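Local coordinates for protein peptidase, zinc-dependent (Methanocorpusculum labreanum, PDB 3LMC) that probably acts as a zinc-dependent metallopeptidase of family M54, and binds a zinc ion and an iron ion, at residues Asp61-Arg64 and Gln69-Lys72; Ala74-Glu79 and Leu87-Leu92; Ile3-Asp8 and Arg17-Glu22. All coordinates share one frame; numbering follows the deposited sequence.

Interaction 1: Asp61-Arg64 and Gln69-Lys72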
loop_
_atom_site.group_PDB
_atom_site.type_symbol
_atom_site.label_atom_id
_atom_site.label_comp_id
_atom_site.label_asym_id
_atom_site.label_seq_id
_atom_site.Cartn_x
_atom_site.Cartn_y
_atom_site.Cartn_z
ATOM N N ASP A 61 7.843 -9.738 1.663
ATOM C CA ASP A 61 7.454 -11.022 2.234
ATOM C C ASP A 61 8.624 -11.607 3.042
ATOM O O ASP A 61 8.460 -12.031 4.183
ATOM C CB ASP A 61 7.019 -11.991 1.147
ATOM C CG ASP A 61 6.905 -13.417 1.661
ATOM O OD1 ASP A 61 6.001 -13.706 2.478
ATOM O OD2 ASP A 61 7.739 -14.245 1.260
HETATM N N MSE A 62 9.810 -11.627 2.454
HETATM C CA MSE A 62 10.969 -12.162 3.170
HETATM C C MSE A 62 11.222 -11.440 4.489
HETATM O O MSE A 62 11.544 -12.068 5.499
HETATM C CB MSE A 62 12.214 -12.078 2.302
HETATM C CG MSE A 62 12.131 -12.903 1.036
HETATM SE SE MSE A 62 13.900 -12.997 0.259
HETATM C CE MSE A 62 14.920 -13.018 1.948
ATOM N N PHE A 63 11.079 -10.118 4.477
ATOM C CA PHE A 63 11.265 -9.326 5.686
ATOM C C PHE A 63 10.253 -9.709 6.774
ATOM O O PHE A 63 10.609 -9.893 7.945
ATOM C CB PHE A 63 11.146 -7.826 5.370
ATOM C CG PHE A 63 11.346 -6.955 6.555
ATOM C CD1 PHE A 63 12.630 -6.670 7.012
ATOM C CD2 PHE A 63 10.254 -6.423 7.232
ATOM C CE1 PHE A 63 12.825 -5.854 8.123
ATOM C CE2 PHE A 63 10.440 -5.604 8.344
ATOM C CZ PHE A 63 11.728 -5.322 8.789
ATOM N N ARG A 64 8.987 -9.812 6.393
ATOM C CA ARG A 64 7.967 -10.220 7.348
ATOM C C ARG A 64 8.319 -11.577 7.977
ATOM O O ARG A 64 8.298 -11.725 9.198
ATOM C CB ARG A 64 6.603 -10.310 6.672
ATOM C CG ARG A 64 5.475 -10.807 7.585
ATOM C CD ARG A 64 4.148 -10.848 6.813
ATOM N NE ARG A 64 4.327 -11.632 5.601
ATOM C CZ ARG A 64 3.683 -11.420 4.461
ATOM N NH1 ARG A 64 2.768 -10.460 4.376
ATOM N NH2 ARG A 64 3.952 -12.183 3.409
ATOM N N GLN A 69 9.212 -10.830 15.666
ATOM C CA GLN A 69 9.180 -9.899 16.784
ATOM C C GLN A 69 8.442 -8.603 16.401
ATOM O O GLN A 69 7.967 -7.870 17.275
ATOM C CB GLN A 69 10.592 -9.630 17.338
ATOM C CG GLN A 69 11.575 -8.974 16.372
ATOM C CD GLN A 69 12.424 -9.976 15.586
ATOM O OE1 GLN A 69 11.948 -11.040 15.195
ATOM N NE2 GLN A 69 13.686 -9.623 15.340
ATOM N N ILE A 70 8.313 -8.342 15.099
ATOM C CA ILE A 70 7.502 -7.206 14.644
ATOM C C ILE A 70 6.045 -7.574 14.297
ATOM O O ILE A 70 5.120 -6.960 14.817
ATOM C CB ILE A 70 8.147 -6.467 13.446
ATOM C CG1 ILE A 70 9.528 -5.938 13.818
ATOM C CG2 ILE A 70 7.284 -5.300 13.010
ATOM C CD1 ILE A 70 10.142 -5.089 12.726
ATOM N N PHE A 71 5.839 -8.577 13.441
ATOM C CA PHE A 71 4.502 -8.800 12.863
ATOM C C PHE A 71 3.633 -9.904 13.485
ATOM O O PHE A 71 2.413 -9.915 13.281
ATOM C CB PHE A 71 4.609 -9.042 11.355
ATOM C CG PHE A 71 5.291 -7.928 10.614
ATOM C CD1 PHE A 71 4.598 -6.768 10.287
ATOM C CD2 PHE A 71 6.629 -8.032 10.251
ATOM C CE1 PHE A 71 5.236 -5.733 9.612
ATOM C CE2 PHE A 71 7.267 -7.003 9.565
ATOM C CZ PHE A 71 6.575 -5.861 9.249
ATOM N N LYS A 72 4.243 -10.832 14.218
ATOM C CA LYS A 72 3.498 -11.976 14.754
ATOM C C LYS A 72 2.711 -11.589 16.006
ATOM O O LYS A 72 3.291 -11.084 16.960
ATOM C CB LYS A 72 4.456 -13.129 15.057
ATOM C CG LYS A 72 3.811 -14.328 15.729
ATOM C CD LYS A 72 4.832 -15.421 16.027
ATOM C CE LYS A 72 5.461 -15.245 17.408
ATOM N NZ LYS A 72 4.458 -15.186 18.533
#
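F71 overlaps the end of helix 53-66, its CD2-CE2 side touching both F63 and R64. The F63 ring arrives at the edge of F71, near its plane, with F63 CE2 3.7 Å from F71 CE2. The two side chains cross at about a right angle. F71 CD2 also lies 3.9 Å from R64 CA and 4.0 Å from R64 CG. I70 lies just before F71 and over one face of its ring, with I70 CG2 3.7 Å above the plane, over the centre. I70 CD1 meets F63 more loosely.

R64 meets F71 with CA and the aliphatic CG. Its chain runs extended through the first two torsions and then bends at chi3 (54°), which carries the guanidinium away from F71. There R64 NH2 forms a salt bridge with D61 OD1, one turn earlier, at 2.7 Å. The oxygen offers its anti lone pair, and the N-H...O angle is 140°, well off straight. R64 NH2 also reaches L115 O, NE bonds N85 OD1 and NH1 bonds G116 O. The buried charge is thus gripped by several groups.

Beyond the contact, F71 rests on I91 and meets the H4 ring edge-to-face. Here a short helix follows a longer one after a tight connection and packs against its end, beside the central sheet of an alpha/beta domain.

Interaction 2: Ala74-Glu79 and Leu87-Leu92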
loop_
_atom_site.group_PDB
_atom_site.type_symbol
_atom_site.label_atom_id
_atom_site.label_comp_id
_atom_site.label_asym_id
_atom_site.label_seq_id
_atom_site.Cartn_x
_atom_site.Cartn_y
_atom_site.Cartn_z
ATOM N N ALA A 74 1.069 -11.868 19.597
ATOM C CA ALA A 74 1.552 -12.593 20.771
ATOM C C ALA A 74 0.931 -13.986 20.895
ATOM O O ALA A 74 1.600 -14.933 21.287
ATOM C CB ALA A 74 1.288 -11.785 22.037
ATOM N N ASP A 75 -0.346 -14.111 20.549
ATOM C CA ASP A 75 -1.052 -15.377 20.710
ATOM C C ASP A 75 -0.878 -16.325 19.524
ATOM O O ASP A 75 -1.631 -17.287 19.386
ATOM C CB ASP A 75 -2.549 -15.136 20.979
ATOM C CG ASP A 75 -3.283 -14.558 19.771
ATOM O OD1 ASP A 75 -2.674 -14.452 18.679
ATOM O OD2 ASP A 75 -4.474 -14.206 19.919
HETATM N N MSE A 76 0.105 -16.057 18.671
HETATM C CA MSE A 76 0.342 -16.900 17.497
HETATM C C MSE A 76 1.648 -17.699 17.577
HETATM O O MSE A 76 2.742 -17.139 17.701
HETATM C CB MSE A 76 0.294 -16.085 16.196
HETATM C CG MSE A 76 0.479 -16.946 14.955
HETATM SE SE MSE A 76 0.638 -15.934 13.284
HETATM C CE MSE A 76 -1.211 -15.332 13.131
ATOM N N ASP A 77 1.522 -19.017 17.499
ATOM C CA ASP A 77 2.673 -19.901 17.555
ATOM C C ASP A 77 3.694 -19.530 16.474
ATOM O O ASP A 77 3.313 -19.161 15.362
ATOM C CB ASP A 77 2.218 -21.351 17.382
ATOM C CG ASP A 77 3.362 -22.277 17.046
ATOM O OD1 ASP A 77 4.247 -22.478 17.912
ATOM O OD2 ASP A 77 3.374 -22.795 15.909
ATOM N N LEU A 78 4.984 -19.632 16.805
ATOM C CA LEU A 78 6.064 -19.208 15.906
ATOM C C LEU A 78 6.167 -20.050 14.637
ATOM O O LEU A 78 6.450 -19.527 13.554
ATOM C CB LEU A 78 7.411 -19.206 16.634
ATOM C CG LEU A 78 8.631 -18.850 15.787
ATOM C CD1 LEU A 78 8.407 -17.496 15.100
ATOM C CD2 LEU A 78 9.889 -18.821 16.658
ATOM N N GLU A 79 5.942 -21.352 14.775
ATOM C CA GLU A 79 5.991 -22.249 13.631
ATOM C C GLU A 79 4.800 -21.998 12.708
ATOM O O GLU A 79 4.938 -22.056 11.485
ATOM C CB GLU A 79 6.018 -23.712 14.089
ATOM C CG GLU A 79 6.713 -24.659 13.113
ATOM C CD GLU A 79 6.820 -26.084 13.648
ATOM O OE1 GLU A 79 5.929 -26.504 14.425
ATOM O OE2 GLU A 79 7.794 -26.784 13.291
ATOM N N LEU A 87 -0.745 -15.199 5.033
ATOM C CA LEU A 87 -2.216 -15.293 5.063
ATOM C C LEU A 87 -2.776 -14.324 6.107
ATOM O O LEU A 87 -3.888 -13.815 5.961
ATOM C CB LEU A 87 -2.702 -16.714 5.422
ATOM C CG LEU A 87 -2.127 -17.976 4.764
ATOM C CD1 LEU A 87 -2.880 -19.245 5.230
ATOM C CD2 LEU A 87 -2.181 -17.856 3.242
ATOM N N HIS A 88 -1.998 -14.069 7.158
ATOM C CA HIS A 88 -2.545 -13.422 8.350
ATOM C C HIS A 88 -2.084 -11.994 8.580
ATOM O O HIS A 88 -2.844 -11.172 9.097
ATOM C CB HIS A 88 -2.245 -14.269 9.588
ATOM C CG HIS A 88 -2.952 -15.583 9.591
ATOM N ND1 HIS A 88 -4.216 -15.747 10.114
ATOM C CD2 HIS A 88 -2.578 -16.797 9.123
ATOM C CE1 HIS A 88 -4.593 -17.003 9.962
ATOM N NE2 HIS A 88 -3.616 -17.661 9.366
ATOM N N GLU A 89 -0.842 -11.695 8.223
ATOM C CA GLU A 89 -0.287 -10.381 8.528
ATOM C C GLU A 89 -0.005 -9.619 7.237
ATOM O O GLU A 89 1.101 -9.651 6.701
ATOM C CB GLU A 89 0.967 -10.519 9.395
ATOM C CG GLU A 89 0.751 -11.403 10.626
ATOM C CD GLU A 89 -0.370 -10.899 11.540
ATOM O OE1 GLU A 89 -0.527 -9.666 11.684
ATOM O OE2 GLU A 89 -1.092 -11.737 12.124
ATOM N N LYS A 90 -1.039 -8.965 6.727
ATOM C CA LYS A 90 -0.943 -8.255 5.467
ATOM C C LYS A 90 -0.116 -7.011 5.708
ATOM O O LYS A 90 -0.280 -6.352 6.731
ATOM C CB LYS A 90 -2.331 -7.845 4.992
ATOM C CG LYS A 90 -3.331 -9.000 4.889
ATOM C CD LYS A 90 -2.787 -10.165 4.089
ATOM C CE LYS A 90 -3.893 -11.249 3.872
ATOM N NZ LYS A 90 -3.345 -12.416 3.108
ATOM N N ILE A 91 0.771 -6.686 4.776
ATOM C CA ILE A 91 1.553 -5.460 4.886
ATOM C C ILE A 91 1.366 -4.543 3.687
ATOM O O ILE A 91 1.448 -4.988 2.544
ATOM C CB ILE A 91 3.042 -5.781 5.027
ATOM C CG1 ILE A 91 3.277 -6.557 6.326
ATOM C CG2 ILE A 91 3.893 -4.501 4.932
ATOM C CD1 ILE A 91 4.670 -7.170 6.435
ATOM N N LEU A 92 1.125 -3.264 3.962
ATOM C CA LEU A 92 1.187 -2.220 2.943
ATOM C C LEU A 92 2.423 -1.362 3.213
ATOM O O LEU A 92 2.510 -0.686 4.245
ATOM C CB LEU A 92 -0.070 -1.340 2.981
ATOM C CG LEU A 92 -0.041 -0.078 2.092
ATOM C CD1 LEU A 92 0.206 -0.442 0.635
ATOM C CD2 LEU A 92 -1.316 0.789 2.219
#
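The apolar contact is made by the selenomethionine M76, whose methyl CE touches both H88 and E89. M76 CE is 3.8 Å from H88 CB and 4.0 Å from H88 CG, touching the root of the imidazole and not its far end. The chain of M76 is stretched out through CG and selenium, with CG anti to the backbone N (chi1 -178°). It bends only at chi3, where the methyl swings over to its partners. M76 and H88 meet at a slant.

The same methyl touches a polar group. M76 CE stands 3.7 Å from E89 OE2, the two side chains coming from opposite directions. This is a van der Waals contact. No hydrogen bond joins the two segments. E89 folds back at chi2 (-58°). Its other oxygen, OE1, is bonded to H4 NE2 of strand 3-7, which helps fix the carboxylate beside the methyl.

Polar bonds tie each segment locally. D77 is the N-cap of helix 78-88, and its OD2 bonds F80 N. K72 NZ bonds M76 O, just before that helix. At the far end K90 NZ bonds H86 O, and makes a weak 3.2 Å bond to L87 O. The lysine thus closes over carbonyls at the helix C-terminus.

The H88 ring also meets that of F80, with the planes at about 55°.

The chain just before helix 78-88 therefore touches the chain at its end, alongside the helix. The segment 87-92 is a helix-to-strand junction, feeding strand 90-94 into the mixed sheet between its parallel neighbours 3-7 and 117-120, as in alpha/beta folds.

Interaction 3: Ile3-Asp8 and Arg17-Glu22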
loop_
_atom_site.group_PDB
_atom_site.type_symbol
_atom_site.label_atom_id
_atom_site.label_comp_id
_atom_site.label_asym_id
_atom_site.label_seq_id
_atom_site.Cartn_x
_atom_site.Cartn_y
_atom_site.Cartn_z
ATOM N N ILE A 3 -3.538 -6.056 9.706
ATOM C CA ILE A 3 -3.096 -5.202 8.606
ATOM C C ILE A 3 -2.082 -4.211 9.140
ATOM O O ILE A 3 -2.367 -3.480 10.092
ATOM C CB ILE A 3 -4.267 -4.444 7.960
ATOM C CG1 ILE A 3 -5.284 -5.431 7.385
ATOM C CG2 ILE A 3 -3.772 -3.539 6.835
ATOM C CD1 ILE A 3 -6.522 -4.749 6.892
ATOM N N HIS A 4 -0.901 -4.205 8.525
ATOM C CA HIS A 4 0.226 -3.409 8.995
ATOM C C HIS A 4 0.643 -2.386 7.943
ATOM O O HIS A 4 0.984 -2.746 6.816
ATOM C CB HIS A 4 1.411 -4.321 9.330
ATOM C CG HIS A 4 1.063 -5.458 10.244
ATOM N ND1 HIS A 4 1.360 -5.451 11.592
ATOM C CD2 HIS A 4 0.459 -6.647 10.003
ATOM C CE1 HIS A 4 0.943 -6.577 12.143
ATOM N NE2 HIS A 4 0.395 -7.322 11.199
ATOM N N LEU A 5 0.593 -1.110 8.309
ATOM C CA LEU A 5 1.044 -0.040 7.422
ATOM C C LEU A 5 2.523 0.173 7.720
ATOM O O LEU A 5 2.872 0.716 8.775
ATOM C CB LEU A 5 0.274 1.259 7.699
ATOM C CG LEU A 5 0.661 2.455 6.829
ATOM C CD1 LEU A 5 0.290 2.194 5.384
ATOM C CD2 LEU A 5 -0.008 3.758 7.320
ATOM N N PHE A 6 3.389 -0.287 6.818
ATOM C CA PHE A 6 4.808 -0.048 6.974
ATOM C C PHE A 6 5.166 1.258 6.275
ATOM O O PHE A 6 5.390 1.289 5.051
ATOM C CB PHE A 6 5.675 -1.194 6.414
ATOM C CG PHE A 6 7.149 -1.043 6.754
ATOM C CD1 PHE A 6 7.894 -2.119 7.208
ATOM C CD2 PHE A 6 7.772 0.207 6.668
ATOM C CE1 PHE A 6 9.239 -1.959 7.545
ATOM C CE2 PHE A 6 9.110 0.375 7.005
ATOM C CZ PHE A 6 9.843 -0.705 7.446
ATOM N N TRP A 7 5.259 2.317 7.073
ATOM C CA TRP A 7 5.473 3.678 6.577
ATOM C C TRP A 7 6.976 4.029 6.552
ATOM O O TRP A 7 7.573 4.279 7.600
ATOM C CB TRP A 7 4.703 4.664 7.471
ATOM C CG TRP A 7 4.754 6.104 7.003
ATOM C CD1 TRP A 7 5.750 7.013 7.231
ATOM C CD2 TRP A 7 3.759 6.779 6.228
ATOM N NE1 TRP A 7 5.430 8.219 6.642
ATOM C CE2 TRP A 7 4.206 8.095 6.021
ATOM C CE3 TRP A 7 2.530 6.393 5.683
ATOM C CZ2 TRP A 7 3.469 9.033 5.291
ATOM C CZ3 TRP A 7 1.795 7.332 4.953
ATOM C CH2 TRP A 7 2.270 8.630 4.767
ATOM N N ASP A 8 7.580 4.023 5.363
ATOM C CA ASP A 8 8.991 4.383 5.213
ATOM C C ASP A 8 9.184 5.822 5.690
ATOM O O ASP A 8 8.590 6.748 5.141
ATOM C CB ASP A 8 9.420 4.237 3.746
ATOM C CG ASP A 8 10.914 4.412 3.544
ATOM O OD1 ASP A 8 11.445 5.495 3.876
ATOM O OD2 ASP A 8 11.565 3.476 3.020
ATOM N N ARG A 17 0.035 8.891 10.846
ATOM C CA ARG A 17 -1.097 8.590 11.703
ATOM C C ARG A 17 -2.438 8.781 10.978
ATOM O O ARG A 17 -3.258 7.865 10.956
ATOM C CB ARG A 17 -1.021 9.413 12.982
ATOM C CG ARG A 17 -2.153 9.173 13.946
ATOM C CD ARG A 17 -1.996 10.088 15.143
ATOM N NE ARG A 17 -3.100 9.968 16.085
ATOM C CZ ARG A 17 -3.204 10.692 17.192
ATOM N NH1 ARG A 17 -2.263 11.581 17.488
ATOM N NH2 ARG A 17 -4.243 10.527 18.003
ATOM N N PRO A 18 -2.658 9.960 10.360
ATOM C CA PRO A 18 -3.917 10.167 9.630
ATOM C C PRO A 18 -4.146 9.105 8.560
ATOM O O PRO A 18 -5.253 8.587 8.434
ATOM C CB PRO A 18 -3.731 11.546 8.964
ATOM C CG PRO A 18 -2.673 12.205 9.733
ATOM C CD PRO A 18 -1.757 11.121 10.237
ATOM N N VAL A 19 -3.115 8.787 7.788
ATOM C CA VAL A 19 -3.253 7.745 6.775
ATOM C C VAL A 19 -3.663 6.400 7.392
ATOM O O VAL A 19 -4.585 5.724 6.919
ATOM C CB VAL A 19 -1.964 7.570 5.966
ATOM C CG1 VAL A 19 -2.034 6.270 5.142
ATOM C CG2 VAL A 19 -1.762 8.786 5.065
ATOM N N SER A 20 -2.973 6.015 8.455
ATOM C CA SER A 20 -3.336 4.828 9.215
ATOM C C SER A 20 -4.818 4.852 9.641
ATOM O O SER A 20 -5.521 3.854 9.526
ATOM C CB SER A 20 -2.459 4.757 10.464
ATOM O OG SER A 20 -2.817 3.640 11.249
ATOM N N GLU A 21 -5.287 5.990 10.145
ATOM C CA GLU A 21 -6.635 6.060 10.727
ATOM C C GLU A 21 -7.729 6.034 9.673
ATOM O O GLU A 21 -8.762 5.405 9.876
ATOM C CB GLU A 21 -6.770 7.292 11.644
ATOM C CG GLU A 21 -5.886 7.174 12.885
ATOM C CD GLU A 21 -5.754 8.466 13.654
ATOM O OE1 GLU A 21 -6.457 9.443 13.310
ATOM O OE2 GLU A 21 -4.947 8.497 14.610
ATOM N N GLU A 22 -7.487 6.701 8.544
ATOM C CA GLU A 22 -8.431 6.703 7.424
ATOM C C GLU A 22 -8.432 5.378 6.649
ATOM O O GLU A 22 -9.462 4.967 6.105
ATOM C CB GLU A 22 -8.101 7.841 6.467
ATOM C CG GLU A 22 -8.096 9.211 7.101
ATOM C CD GLU A 22 -8.324 10.322 6.081
ATOM O OE1 GLU A 22 -8.600 10.012 4.901
ATOM O OE2 GLU A 22 -8.254 11.502 6.466
#
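V19 meets the strand from its first side-chain atom onward. Its CB lies 3.9 Å from W7 CZ3. From there the side chain forks. CG1, anti to the backbone N (chi1 167°), reaches L5 CD2 at 3.9 Å and also lies 4.0 Å from W7 CZ3. CG2 turns to the six-membered ring of W7, 3.8 Å from CZ3 and 4.0 Å from CH2. V19 crosses both L5 and W7 at about a right angle. An alanine at V19 would lack both methyls, and is likely to open a gap against L5 CD2 and leave W7 CZ3 and CH2 without their V19 contact.

L5 CD2 also rests against S20, 3.9 Å from S20 N and 4.1 Å from S20 CB. All four touching residues are buried. W7 NE1 is bonded to V11 O, which helps hold the indole in place. I143 of helix 136-154 packs on both W7 and V19.

The axes of strand 3-7 and helix 17-22 come within 9.9 Å and run at 158°, nearly antiparallel. That is how a helix lies on its sheet in a beta-alpha-beta crossover, here strand 3-7, helix 16-27 and strand 31-34.

Interactions 1 and 2 are neighbours, with centres 8 Å apart. R64 NH1 bonds E89 O at 3.0 Å, and F71 CE1 packs on I91 CD1 at 3.5 Å. Interaction 3 lies about 16 Å from interaction 1 and 18 Å from interaction 2, centre to centre. Strand 3-7 links it to both. E89 OE1 and H4 NE2 are 2.6 Å apart, and F6 N probably hydrogen-bonds to L92 O at 2.7 Å within the shared sheet. F63 CE2 reaches F6 CE1 at 3.9 Å. All three lie away from the zinc (H149, H153, H159) and the iron (C160, C165, C184, C187). Interaction 3 does touch helix 136-154, which carries H149 and H153.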